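Local coordinates for arginine kinase (Anthopleura japonica, PDB 4RF6), which catalyses the reversible transfer of a phosphoryl group from ATP to L-arginine and carries two phosphagen-kinase repeats in a single chain, at residues 240-245 with 563-568; 119-122 with 126-129. All blocks are in the same frame, centred on the assembly; numbering follows the deposited sequence.

How the contacts relate
Contact 1 (240-245 with 563-568) joins the two tandem repeats of the kinase, whereas contact 2 (119-122 with 126-129) lies wholly within the first repeat; their centres are about 11 Å apart. Strands 235-242 and 127-136 are antiparallel neighbours in one sheet, and the turn 243-245 packs on the 119-122 loop. Ser244 OG lies 2.7 Å from Asp119 OD1, a probable hydrogen bond, and Gly243 N lies 2.9 Å from Arg128 O, a probable backbone bond of the sheet. Strand 127-136 contains residues 129-133, predicted to bind ATP; contact 2 thus holds one of them, Ser129, and the Lys242 side chain of contact 1 is about 5 Å from that of Ser129.

Contact 1 (240-245 with 563-568); sequences MEKGSD and WPEGRG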
# COMPACT_ATOMS: atom_id res chain seq x y z
N MET A 240 -11.81 1.31 1.82
CA MET A 240 -10.56 0.56 1.93
C MET A 240 -9.34 1.45 1.98
O MET A 240 -9.34 2.56 1.44
CB MET A 240 -10.43 -0.44 0.77
CG MET A 240 -10.15 0.20 -0.59
SD MET A 240 -11.57 1.12 -1.22
CE MET A 240 -10.95 1.68 -2.82
N GLU A 241 -8.29 0.96 2.62
CA GLU A 241 -7.02 1.67 2.65
C GLU A 241 -5.93 0.71 3.11
O GLU A 241 -6.22 -0.39 3.58
CB GLU A 241 -7.10 2.88 3.58
CG GLU A 241 -7.29 2.51 5.05
CD GLU A 241 -7.73 3.69 5.90
OE1 GLU A 241 -7.29 3.79 7.07
OE2 GLU A 241 -8.52 4.52 5.39
N LYS A 242 -4.68 1.10 2.94
CA LYS A 242 -3.58 0.33 3.50
C LYS A 242 -3.54 0.55 5.01
O LYS A 242 -4.08 1.54 5.52
CB LYS A 242 -2.26 0.71 2.84
CG LYS A 242 -2.11 0.15 1.42
CD LYS A 242 -0.74 0.47 0.82
CE LYS A 242 -0.64 -0.03 -0.61
NZ LYS A 242 -0.80 -1.51 -0.71
N GLY A 243 -2.92 -0.38 5.73
CA GLY A 243 -2.82 -0.24 7.17
C GLY A 243 -3.93 -0.95 7.92
O GLY A 243 -4.63 -1.80 7.37
N SER A 244 -4.12 -0.57 9.18
CA SER A 244 -4.94 -1.35 10.11
C SER A 244 -6.20 -0.64 10.61
O SER A 244 -6.99 -1.24 11.35
CB SER A 244 -4.08 -1.70 11.33
OG SER A 244 -3.53 -0.53 11.90
N ASP A 245 -6.39 0.62 10.24
CA ASP A 245 -7.41 1.45 10.88
C ASP A 245 -8.84 1.12 10.45
O ASP A 245 -9.50 1.91 9.78
CB ASP A 245 -7.09 2.93 10.63
CG ASP A 245 -7.74 3.85 11.65
OD1 ASP A 245 -8.65 3.39 12.38
OD2 ASP A 245 -7.33 5.03 11.71
N TRP A 563 4.59 -0.55 0.57
CA TRP A 563 5.04 -0.21 -0.78
C TRP A 563 3.89 -0.27 -1.78
O TRP A 563 3.12 -1.23 -1.78
CB TRP A 563 6.15 -1.15 -1.24
CG TRP A 563 6.82 -0.66 -2.47
CD1 TRP A 563 6.52 -0.99 -3.76
CD2 TRP A 563 7.89 0.28 -2.53
NE1 TRP A 563 7.35 -0.32 -4.62
CE2 TRP A 563 8.20 0.47 -3.89
CE3 TRP A 563 8.62 0.97 -1.56
CZ2 TRP A 563 9.21 1.34 -4.30
CZ3 TRP A 563 9.62 1.83 -1.97
CH2 TRP A 563 9.91 2.00 -3.33
N PRO A 564 3.78 0.74 -2.66
CA PRO A 564 4.61 1.94 -2.83
C PRO A 564 3.94 3.20 -2.30
O PRO A 564 4.25 4.30 -2.79
CB PRO A 564 4.70 2.05 -4.35
CG PRO A 564 3.32 1.59 -4.80
CD PRO A 564 2.86 0.55 -3.80
N GLU A 565 3.04 3.06 -1.34
CA GLU A 565 2.29 4.20 -0.83
C GLU A 565 3.21 5.27 -0.27
O GLU A 565 4.12 4.97 0.51
CB GLU A 565 1.30 3.75 0.25
CG GLU A 565 0.51 4.88 0.89
CD GLU A 565 -0.58 4.38 1.82
OE1 GLU A 565 -0.28 4.12 3.01
OE2 GLU A 565 -1.73 4.25 1.37
N GLY A 566 3.00 6.52 -0.68
CA GLY A 566 3.77 7.63 -0.14
C GLY A 566 5.08 7.88 -0.87
O GLY A 566 5.80 8.82 -0.55
N ARG A 567 5.37 7.02 -1.85
CA ARG A 567 6.63 7.11 -2.59
C ARG A 567 6.42 7.83 -3.92
O ARG A 567 5.39 7.65 -4.58
CB ARG A 567 7.19 5.71 -2.88
CG ARG A 567 7.97 5.07 -1.73
CD ARG A 567 7.07 4.58 -0.62
NE ARG A 567 7.81 3.82 0.39
CZ ARG A 567 7.26 2.94 1.21
NH1 ARG A 567 5.96 2.70 1.16
NH2 ARG A 567 8.01 2.29 2.09
N GLY A 568 7.39 8.65 -4.31
CA GLY A 568 7.28 9.36 -5.57
C GLY A 568 8.57 9.97 -6.09
O GLY A 568 9.61 9.95 -5.43
O HOH W 1 0.57 -2.51 -2.74
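This is part of the interface between the tandem repeats of a double-domain phosphagen kinase: Lys242, at the end of strand 235-242 in the first repeat, reaches across to Trp563 and Glu565 in the loop before strand 568-572 of the second. The contact is small, burying 147 Å² in all. With CG anti to the carbonyl carbon (chi1 -74°), the lysine runs straight as far as CE, then bends at chi4 (-61°). Lys242 NZ lies 4.1 Å from Trp563 O, too far for a direct bond, and a water spans the distance, accepting from Lys242 NZ at 2.6 Å and donating to Trp563 O at 3.0 Å. Glu565 comes from the other side, CG anti to its own backbone N, and the lysine and glutamate side chains run alongside one another, pointing opposite ways. Lys242 CB lies against the carboxylate, 3.9 Å from Glu565 OE2, and methylenes meet where Lys242 CD is 3.9 Å from Glu565 CB. The charged ends do not pair, Lys242 NZ and Glu565 OE2 being 6.2 Å apart; Glu565 OE1 instead forms a salt bridge with Arg501, whose side chain also touches Lys242. A type II turn from Pro564 to Arg567, entered through a cis peptide before Pro564, presents the glutamate. Arg567 ties the turn together, NH1 donating to Glu565 O at 3.0 Å through a bent bond (136°) and also to Lys561 O, while one guanidinium face lies against Trp563 CE3. Glu565 packs on Leu505 and Arg567 on Arg504, both of helix 501-516, and the backbones of Gly568 and Ile581 are hydrogen-bonded as strand 568-572 begins. On the first-repeat side, the Glu241 backbone is hydrogen-bonded to that of Thr130 in strand 127-136, while Asp245 caps helix 246-264 through Ser248 N.

Contact 2 (119-122 with 126-129); sequences DLDP and YIRS
Leu120 and Asp121, in the loop that runs from helix 86-96 into strand 127-136, meet the start of that strand, which belongs to the central sheet of the first phosphagen kinase repeat and carries Ser129, predicted to bind ATP. Leu120 turns toward the strand and meets Ile127 through apolar contact alone, Leu120 CD1 lying 4.0 Å from Ile127 CD1; Leu120 also packs on Tyr352 of helix 344-370, and Ile127 on Val290 and Val292 of strand 286-293. Asp121 carries the polar part of the contact. Its CG stands anti to the backbone N (chi1 -176°), which sends the carboxylate across to the start of the strand, where OD2 accepts from two successive amides while OD1 takes Arg125 N. This grip by three consecutive backbone N-H groups fixes the carboxylate's rotation and would be expected to favour its ionised form. A water 2.7 Å from Asp121 O and 2.9 Å from Ile127 O bridges loop and strand. Farther along, Arg128 and Ser129 form a classic beta bulge opposite His291. At Asp121 OD2, Ile127 N arrives nearly along the C-O bond at 2.8 Å (162°), while Tyr126 N, also at 2.8 Å, comes from the syn side, 26° out of the carboxylate plane.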
# COMPACT_ATOMS: atom_id res chain seq x y z
N ASP A 119 -6.74 2.24 16.75
CA ASP A 119 -5.91 1.70 15.66
C ASP A 119 -4.91 0.63 16.12
O ASP A 119 -4.02 0.91 16.93
CB ASP A 119 -5.19 2.84 14.93
CG ASP A 119 -4.66 2.42 13.56
OD1 ASP A 119 -5.07 1.35 13.06
OD2 ASP A 119 -3.85 3.17 12.99
N LEU A 120 -5.06 -0.58 15.60
CA LEU A 120 -4.29 -1.74 16.05
C LEU A 120 -2.80 -1.65 15.78
O LEU A 120 -1.98 -2.01 16.64
CB LEU A 120 -4.83 -3.03 15.41
CG LEU A 120 -6.15 -3.56 15.94
CD1 LEU A 120 -6.65 -4.75 15.14
CD2 LEU A 120 -6.01 -3.91 17.41
N ASP A 121 -2.44 -1.17 14.60
CA ASP A 121 -1.08 -1.33 14.10
C ASP A 121 -0.65 -0.16 13.20
O ASP A 121 -0.47 -0.33 12.00
CB ASP A 121 -1.02 -2.65 13.33
CG ASP A 121 0.37 -2.99 12.83
OD1 ASP A 121 1.36 -2.54 13.45
OD2 ASP A 121 0.44 -3.71 11.82
N PRO A 122 -0.50 1.04 13.80
CA PRO A 122 -0.14 2.23 13.02
C PRO A 122 1.25 2.11 12.43
O PRO A 122 1.54 2.72 11.40
CB PRO A 122 -0.14 3.36 14.06
CG PRO A 122 -0.88 2.82 15.24
CD PRO A 122 -0.64 1.34 15.23
N TYR A 126 2.41 -5.62 11.23
CA TYR A 126 1.70 -6.87 10.95
C TYR A 126 0.61 -6.74 9.89
O TYR A 126 0.58 -7.52 8.93
CB TYR A 126 1.09 -7.43 12.25
CG TYR A 126 2.12 -7.61 13.33
CD1 TYR A 126 2.99 -8.70 13.31
CD2 TYR A 126 2.24 -6.70 14.36
CE1 TYR A 126 3.94 -8.86 14.29
CE2 TYR A 126 3.20 -6.85 15.35
CZ TYR A 126 4.04 -7.94 15.31
OH TYR A 126 5.00 -8.11 16.29
N ILE A 127 -0.27 -5.76 10.07
CA ILE A 127 -1.43 -5.60 9.21
C ILE A 127 -1.06 -4.77 7.98
O ILE A 127 -0.35 -3.76 8.09
CB ILE A 127 -2.60 -4.95 9.99
CG1 ILE A 127 -3.02 -5.85 11.16
CG2 ILE A 127 -3.78 -4.67 9.08
CD1 ILE A 127 -4.05 -5.22 12.10
N ARG A 128 -1.52 -5.21 6.81
CA ARG A 128 -1.12 -4.56 5.56
C ARG A 128 -2.24 -3.74 4.94
O ARG A 128 -1.98 -2.69 4.34
CB ARG A 128 -0.59 -5.61 4.57
CG ARG A 128 0.73 -6.22 5.00
CD ARG A 128 1.22 -7.28 4.03
NE ARG A 128 2.58 -7.71 4.37
CZ ARG A 128 3.40 -8.34 3.54
NH1 ARG A 128 3.01 -8.62 2.31
NH2 ARG A 128 4.61 -8.69 3.95
N SER A 129 -3.47 -4.20 5.10
CA SER A 129 -4.60 -3.51 4.49
C SER A 129 -5.92 -3.89 5.13
O SER A 129 -6.05 -4.96 5.74
CB SER A 129 -4.65 -3.79 2.98
OG SER A 129 -4.80 -5.18 2.74
O HOH W 2 -1.28 -1.82 9.96